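Local coordinates for protein aldehyde dehydrogenase (Listeria monocytogenes, PDB 3K9D) that probably oxidises or reduces aldehydes or their acyl derivatives with NAD or NADP as the cofactor, at residues A[257-262]-A[347-352]; A[230-235]-A[265-270]; A[238-243]-A[322-327]. One frame throughout, in Å; residues are numbered along the deposited sequence. Where two conformers were deposited one is given.

Interaction 1: A[257-262]-A[347-352]; sequences VVVERV and LAFYTA
Two neighbouring strands of the seven-stranded parallel sheet in the alpha/beta domain meet here: 257-260 and 347-352 run the same way at 22°, pairing Val257 with Phe349, Val258 with Tyr350, Val259 with Thr351 and Glu260 with Ala352. The bonds zigzag between the chains as parallel pairing requires. Val257 N donates to Ala348 O at 2.8 Å and Val257 O receives Tyr350 N at 2.7 Å; Val259 N then reaches Tyr350 O, and Val259 O takes Ala352 N at 3.0 Å with a nearly straight N-H...O angle of 176°. As the first strand turns into the next helix, Arg261 N makes a weak, bent bond to Ala352 O. On the face carrying Val257, Val259 and Phe349, the phenyl ring lies against both valines. Phe349, whose chi1 of -168° turns CG away from the backbone N, brings the end of its ring nearer the other strand. Its CD1 lies 3.9 Å from Val257 CB, its far end CZ comes within 3.4 Å of Val259 CG1, and both methyls of Val259 crowd round CZ. Val257 CG2 also touches Leu347 CD1 at 4.0 Å. Beyond the ring, Thr351 CG2 packs on Arg261 CA at 3.8 Å and sits over one face of the guanidinium, whose NE forms a salt bridge with Glu353. On the other face Val258 CG2 touches Tyr350 CB at 4.2 Å, while the tyrosine hydroxyl bonds to Lys331 O. Strand 223-226 flanks 257-260 and strand 324-328 flanks 347-352; helix 261-273 covers the Phe349 face and helix 355-368 the Tyr350 face.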
# COMPACT_ATOMS: atom_id res chain seq x y z
N VAL A 257 -11.08 -30.06 4.83
CA VAL A 257 -11.64 -30.22 6.15
C VAL A 257 -10.59 -30.91 7.03
O VAL A 257 -10.01 -31.91 6.65
CB VAL A 257 -12.99 -31.02 6.15
CG1 VAL A 257 -13.57 -31.09 7.57
CG2 VAL A 257 -14.02 -30.37 5.22
N VAL A 258 -10.33 -30.33 8.18
CA VAL A 258 -9.42 -30.91 9.16
C VAL A 258 -10.28 -31.26 10.38
O VAL A 258 -11.02 -30.42 10.85
CB VAL A 258 -8.29 -29.91 9.55
CG1 VAL A 258 -7.37 -30.53 10.62
CG2 VAL A 258 -7.47 -29.49 8.31
N VAL A 259 -10.21 -32.50 10.85
CA VAL A 259 -10.96 -32.95 12.03
C VAL A 259 -10.00 -33.62 13.00
O VAL A 259 -8.95 -34.13 12.58
CB VAL A 259 -12.10 -33.99 11.68
CG1 VAL A 259 -12.96 -33.47 10.55
CG2 VAL A 259 -11.53 -35.33 11.30
N GLU A 260 -10.35 -33.62 14.28
CA GLU A 260 -9.66 -34.43 15.28
C GLU A 260 -10.16 -35.87 15.18
O GLU A 260 -11.31 -36.10 14.78
CB GLU A 260 -9.86 -33.87 16.70
CG GLU A 260 -9.01 -32.63 17.01
CD GLU A 260 -9.58 -31.79 18.14
OE1 GLU A 260 -10.68 -31.24 17.98
OE2 GLU A 260 -8.92 -31.67 19.19
N ARG A 261 -9.32 -36.83 15.54
CA ARG A 261 -9.64 -38.26 15.42
C ARG A 261 -10.90 -38.67 16.19
O ARG A 261 -11.71 -39.46 15.69
CB ARG A 261 -8.47 -39.15 15.87
CG ARG A 261 -8.71 -40.65 15.65
CD ARG A 261 -7.44 -41.46 15.82
NE ARG A 261 -6.38 -40.98 14.95
CZ ARG A 261 -6.10 -41.47 13.75
NH1 ARG A 261 -6.80 -42.47 13.25
NH2 ARG A 261 -5.12 -40.94 13.03
N VAL A 262 -11.06 -38.12 17.40
CA VAL A 262 -12.22 -38.44 18.24
C VAL A 262 -13.54 -38.02 17.59
O VAL A 262 -14.59 -38.58 17.91
CB VAL A 262 -12.11 -37.84 19.69
CG1 VAL A 262 -10.99 -38.51 20.48
CG2 VAL A 262 -11.93 -36.33 19.66
N LEU A 347 -13.36 -31.20 -1.94
CA LEU A 347 -12.64 -31.02 -0.68
C LEU A 347 -11.61 -32.11 -0.40
O LEU A 347 -11.83 -33.27 -0.71
CB LEU A 347 -13.63 -31.00 0.49
CG LEU A 347 -14.56 -29.81 0.63
CD1 LEU A 347 -15.67 -30.14 1.61
CD2 LEU A 347 -13.79 -28.53 1.05
N ALA A 348 -10.47 -31.71 0.17
CA ALA A 348 -9.61 -32.62 0.94
C ALA A 348 -10.15 -32.84 2.34
O ALA A 348 -10.86 -31.99 2.88
CB ALA A 348 -8.17 -32.09 1.01
N PHE A 349 -9.80 -33.97 2.95
CA PHE A 349 -10.21 -34.28 4.32
C PHE A 349 -9.02 -34.84 5.13
O PHE A 349 -8.54 -35.94 4.85
CB PHE A 349 -11.36 -35.29 4.30
CG PHE A 349 -12.05 -35.47 5.63
CD1 PHE A 349 -13.28 -34.86 5.88
CD2 PHE A 349 -11.49 -36.28 6.63
CE1 PHE A 349 -13.91 -35.01 7.08
CE2 PHE A 349 -12.13 -36.43 7.85
CZ PHE A 349 -13.34 -35.82 8.07
N TYR A 350 -8.56 -34.09 6.13
CA TYR A 350 -7.41 -34.49 6.95
C TYR A 350 -7.83 -34.87 8.36
O TYR A 350 -8.76 -34.27 8.93
CB TYR A 350 -6.40 -33.35 7.09
CG TYR A 350 -5.69 -32.89 5.84
CD1 TYR A 350 -4.46 -33.44 5.47
CD2 TYR A 350 -6.22 -31.86 5.05
CE1 TYR A 350 -3.78 -32.99 4.34
CE2 TYR A 350 -5.56 -31.43 3.90
CZ TYR A 350 -4.34 -31.98 3.56
OH TYR A 350 -3.67 -31.54 2.44
N THR A 351 -7.11 -35.81 8.94
CA THR A 351 -7.29 -36.20 10.34
C THR A 351 -6.01 -35.92 11.15
O THR A 351 -4.92 -36.37 10.80
CB THR A 351 -7.69 -37.68 10.47
OG1 THR A 351 -8.80 -37.95 9.58
CG2 THR A 351 -8.10 -38.02 11.91
N ALA A 352 -6.19 -35.14 12.21
CA ALA A 352 -5.14 -34.80 13.18
C ALA A 352 -5.55 -35.37 14.53
O ALA A 352 -6.71 -35.78 14.69
CB ALA A 352 -5.01 -33.29 13.26

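Interaction 2: A[230-235]-A[265-270]; sequences ANIPRA and EAVIAE
Ile232 in the first turn of helix 232-243, in the conformer given here, lays its two branches against helix 261-273, touching Val267 with one and Glu270 with the other. Its CD1 meets Val267 CG2 at 3.7 Å, the two side chains crossing at about a right angle, and its CG2 rests against Glu270 CB, also at 3.7 Å, with Glu270 CG close behind. At a chi1 of -46°, CG2 stands opposite the backbone N, whereas CG1, anti to the carbonyl carbon, carries CD1 off to the valine. Glu270 reaches across in turn. Its chain starts away from its own N (chi1 -168°) and bends at chi2 (59°), which lays the carboxylate beside Pro233, where OE2 is 3.6 Å from both the CA and the CB of the proline. These are van der Waals contacts against carbon; the polar partner of OE2 is Gln274 NE2, a group that also bonds to Pro233 O and thus ties the carboxylate to the start of the neighbouring helix. The two helices pack side by side on one face of the parallel beta sheet, and Ile232 and Val267 both lean on Ile226 of strand 223-226 beneath them. Val267 also packs on Phe349 of strand 346-352. Helix 232-243 is opened by Asn231 at the N-cap position, whose OD1 accepts from Arg234 N at 3.1 Å. The side chain of Arg234 packs on Glu451 of the second subunit and makes a long, weak ion pair with Glu380.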
# COMPACT_ATOMS: atom_id res chain seq x y z
N ALA A 230 -17.20 -28.24 18.45
CA ALA A 230 -18.12 -27.65 17.48
C ALA A 230 -19.47 -28.34 17.38
O ALA A 230 -19.59 -29.51 17.70
CB ALA A 230 -17.49 -27.58 16.09
N ASN A 231 -20.46 -27.58 16.93
CA ASN A 231 -21.75 -28.09 16.53
C ASN A 231 -21.58 -28.66 15.10
O ASN A 231 -21.51 -27.91 14.14
CB ASN A 231 -22.73 -26.92 16.54
CG ASN A 231 -24.15 -27.33 16.24
OD1 ASN A 231 -24.44 -27.93 15.21
ND2 ASN A 231 -25.07 -26.96 17.13
N ILE A 232 -21.52 -29.99 14.99
CA ILE A 232 -21.24 -30.67 13.71
C ILE A 232 -22.32 -30.40 12.64
O ILE A 232 -21.99 -29.99 11.53
CB ILE A 232 -21.02 -32.22 13.86
CG1 ILE A 232 -20.07 -32.56 15.01
CG2 ILE A 232 -20.52 -32.84 12.54
CD1 ILE A 232 -18.67 -32.05 14.82
N PRO A 233 -23.62 -30.64 12.97
CA PRO A 233 -24.59 -30.37 11.91
C PRO A 233 -24.52 -28.95 11.32
O PRO A 233 -24.64 -28.78 10.11
CB PRO A 233 -25.95 -30.59 12.60
CG PRO A 233 -25.65 -31.63 13.65
CD PRO A 233 -24.31 -31.18 14.18
N ARG A 234 -24.30 -27.94 12.16
CA ARG A 234 -24.12 -26.57 11.65
C ARG A 234 -22.77 -26.35 10.96
O ARG A 234 -22.71 -25.64 9.96
CB ARG A 234 -24.33 -25.53 12.76
CG ARG A 234 -24.49 -24.10 12.22
CD ARG A 234 -24.94 -23.16 13.32
NE ARG A 234 -24.00 -23.22 14.44
CZ ARG A 234 -23.10 -22.29 14.72
NH1 ARG A 234 -23.03 -21.18 13.99
NH2 ARG A 234 -22.30 -22.46 15.76
N ALA A 235 -21.69 -26.95 11.49
CA ALA A 235 -20.37 -26.84 10.84
C ALA A 235 -20.41 -27.43 9.44
O ALA A 235 -19.91 -26.83 8.50
CB ALA A 235 -19.26 -27.49 11.67
N GLU A 265 -15.39 -39.95 12.78
CA GLU A 265 -16.61 -40.73 12.55
C GLU A 265 -17.88 -39.89 12.53
O GLU A 265 -18.67 -39.99 11.60
CB GLU A 265 -16.78 -41.81 13.61
CG GLU A 265 -16.36 -43.19 13.20
CD GLU A 265 -16.79 -44.25 14.20
OE1 GLU A 265 -15.90 -44.99 14.69
OE2 GLU A 265 -18.00 -44.35 14.51
N ALA A 266 -18.05 -39.06 13.56
CA ALA A 266 -19.23 -38.20 13.67
C ALA A 266 -19.33 -37.18 12.54
O ALA A 266 -20.41 -36.94 11.99
CB ALA A 266 -19.24 -37.50 15.02
N VAL A 267 -18.18 -36.59 12.18
CA VAL A 267 -18.09 -35.62 11.09
C VAL A 267 -18.36 -36.24 9.71
O VAL A 267 -19.13 -35.69 8.91
CB VAL A 267 -16.72 -34.85 11.11
CG1 VAL A 267 -16.55 -34.03 9.86
CG2 VAL A 267 -16.66 -33.93 12.34
N ILE A 268 -17.75 -37.39 9.44
CA ILE A 268 -17.97 -38.10 8.18
C ILE A 268 -19.46 -38.48 8.04
O ILE A 268 -20.06 -38.16 7.01
CB ILE A 268 -17.03 -39.33 8.02
CG1 ILE A 268 -15.57 -38.83 7.93
CG2 ILE A 268 -17.42 -40.18 6.80
CD1 ILE A 268 -14.56 -39.85 7.52
N ALA A 269 -20.05 -39.06 9.09
CA ALA A 269 -21.48 -39.40 9.10
C ALA A 269 -22.41 -38.22 8.80
O ALA A 269 -23.37 -38.34 8.03
CB ALA A 269 -21.86 -40.08 10.41
N GLU A 270 -22.12 -37.06 9.39
CA GLU A 270 -22.89 -35.86 9.15
C GLU A 270 -22.70 -35.30 7.75
O GLU A 270 -23.69 -34.89 7.10
CB GLU A 270 -22.59 -34.80 10.21
CG GLU A 270 -23.54 -33.60 10.25
CD GLU A 270 -25.00 -33.94 10.49
OE1 GLU A 270 -25.29 -34.98 11.10
OE2 GLU A 270 -25.87 -33.17 10.02

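Interaction 3: A[238-243]-A[322-327]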
# COMPACT_ATOMS: atom_id res chain seq x y z
N HIS A 238 -22.61 -25.09 7.14
CA HIS A 238 -21.81 -23.93 6.75
C HIS A 238 -20.80 -24.25 5.64
O HIS A 238 -20.72 -23.54 4.65
CB HIS A 238 -21.13 -23.30 7.96
CG HIS A 238 -22.06 -22.51 8.84
ND1 HIS A 238 -21.72 -22.11 10.11
CD2 HIS A 238 -23.32 -22.04 8.62
CE1 HIS A 238 -22.72 -21.44 10.65
NE2 HIS A 238 -23.70 -21.38 9.76
N ILE A 239 -20.05 -25.33 5.80
CA ILE A 239 -19.02 -25.74 4.84
C ILE A 239 -19.68 -26.07 3.50
O ILE A 239 -19.17 -25.70 2.44
CB ILE A 239 -18.20 -26.95 5.38
CG1 ILE A 239 -17.39 -26.53 6.61
CG2 ILE A 239 -17.28 -27.54 4.29
CD1 ILE A 239 -16.71 -27.66 7.35
N LEU A 240 -20.83 -26.75 3.55
CA LEU A 240 -21.58 -27.05 2.34
C LEU A 240 -22.19 -25.81 1.71
O LEU A 240 -22.15 -25.68 0.50
CB LEU A 240 -22.65 -28.14 2.58
CG LEU A 240 -22.09 -29.49 3.04
CD1 LEU A 240 -23.23 -30.46 3.24
CD2 LEU A 240 -21.09 -30.04 2.03
N ASP A 241 -22.72 -24.90 2.54
CA ASP A 241 -23.32 -23.62 2.06
C ASP A 241 -22.33 -22.83 1.22
O ASP A 241 -22.68 -22.25 0.19
CB ASP A 241 -23.80 -22.73 3.22
CG ASP A 241 -25.15 -23.15 3.79
OD1 ASP A 241 -25.85 -23.97 3.17
OD2 ASP A 241 -25.52 -22.65 4.87
N SER A 242 -21.08 -22.79 1.70
CA SER A 242 -19.99 -22.06 1.06
C SER A 242 -19.35 -22.81 -0.10
O SER A 242 -19.17 -22.25 -1.19
CB SER A 242 -18.95 -21.70 2.13
OG SER A 242 -17.64 -21.69 1.62
N LYS A 243 -19.03 -24.07 0.12
CA LYS A 243 -18.27 -24.84 -0.85
C LYS A 243 -19.06 -25.15 -2.13
O LYS A 243 -18.48 -25.22 -3.21
CB LYS A 243 -17.68 -26.11 -0.19
CG LYS A 243 -16.74 -26.91 -1.03
CD LYS A 243 -15.58 -26.06 -1.45
CE LYS A 243 -14.65 -26.85 -2.27
NZ LYS A 243 -13.46 -26.09 -2.76
N ALA A 322 -25.09 -36.01 -4.98
CA ALA A 322 -23.83 -35.64 -4.33
C ALA A 322 -23.57 -34.14 -4.49
O ALA A 322 -23.59 -33.62 -5.61
CB ALA A 322 -22.68 -36.46 -4.86
N ARG A 323 -23.34 -33.47 -3.36
CA ARG A 323 -23.17 -32.02 -3.28
C ARG A 323 -21.71 -31.58 -3.38
O ARG A 323 -21.43 -30.50 -3.90
CB ARG A 323 -23.75 -31.48 -1.97
CG ARG A 323 -25.28 -31.59 -1.86
CD ARG A 323 -25.81 -30.76 -0.69
NE ARG A 323 -25.57 -29.33 -0.89
CZ ARG A 323 -25.68 -28.40 0.06
NH1 ARG A 323 -26.03 -28.72 1.29
NH2 ARG A 323 -25.43 -27.12 -0.24
N VAL A 324 -20.81 -32.42 -2.88
CA VAL A 324 -19.35 -32.20 -2.93
C VAL A 324 -18.65 -33.56 -2.98
O VAL A 324 -19.17 -34.57 -2.49
CB VAL A 324 -18.75 -31.42 -1.69
CG1 VAL A 324 -19.11 -29.92 -1.66
CG2 VAL A 324 -19.09 -32.11 -0.37
N LEU A 325 -17.45 -33.56 -3.55
CA LEU A 325 -16.61 -34.73 -3.56
C LEU A 325 -15.51 -34.51 -2.55
O LEU A 325 -14.86 -33.47 -2.56
CB LEU A 325 -16.04 -34.99 -4.96
CG LEU A 325 -17.10 -35.26 -6.04
CD1 LEU A 325 -16.45 -35.36 -7.42
CD2 LEU A 325 -17.92 -36.52 -5.72
N ILE A 326 -15.34 -35.48 -1.65
CA ILE A 326 -14.34 -35.40 -0.58
C ILE A 326 -13.32 -36.55 -0.65
O ILE A 326 -13.68 -37.73 -0.65
CB ILE A 326 -15.01 -35.33 0.82
CG1 ILE A 326 -16.16 -34.33 0.83
CG2 ILE A 326 -13.98 -34.96 1.91
CD1 ILE A 326 -16.73 -34.00 2.22
N ALA A 327 -12.05 -36.16 -0.70
CA ALA A 327 -10.94 -37.09 -0.75
C ALA A 327 -10.15 -36.96 0.53
O ALA A 327 -9.71 -35.87 0.89
CB ALA A 327 -10.05 -36.78 -1.93
O HOH W 1 -26.49 -24.62 0.37
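A bend at chi3 (65°) in the otherwise extended Arg323 brings its guanidinium over Leu240, while Leu240, its CG anti to the carbonyl carbon (chi1 -61°), sends CD2 to Val324 and CD1 to the Arg323 guanidinium. Leu240 CB lies over one face of the flat group, 3.7 Å from NH1, and CD1 is almost as near to that nitrogen; the cation is thus laid on an aliphatic surface. Farther in, Leu240 CD2 packs on Val324 CG2 at 3.7 Å, and Val324 CG1 touches Lys243 CG at 3.9 Å. The lysine contributes only the root of its chain here, its NZ running on to Glu254 O. Asp241 and Arg323 are linked indirectly: one water donates to Asp241 OD1 at 2.9 Å and accepts a weak bond from Arg323 NH2. OD1 of Asp241 and NH2 of Arg323 stand 4.7 Å apart, and NH2 also makes a weak hydrogen bond to Thr244 OG1. Asp241 OD2 forms a salt bridge with Lys237, and Leu452 of the second subunit packs against Asp241. The C-terminal half of helix 232-243 thus lies against 323-324, helix-on-sheet packing that belongs to the three-layer alpha/beta domain of an aldehyde dehydrogenase.

All three contacts belong to one parallel beta sheet and the helices packed on it. Interaction 1 lies within the sheet; its centre is 11 Å from that of interaction 2 and 14 Å from that of interaction 3. Helix 261-273 joins interactions 1 and 2, with Val259 CG1 against Val267 CG1 at 3.7 Å and Phe349 CZ against Ile268 CG1 at 3.7 Å. Interaction 3 meets interaction 1 through adjacent strands: Leu347 N lies 2.8 Å from Leu325 O, probably hydrogen-bonded, and Phe349 CB packs on Ile326 CG2 at 3.6 Å. Interactions 2 and 3 use successive parts of helix 232-243, their centres 13 Å apart. Along the chain the segments of every pair of contacts alternate.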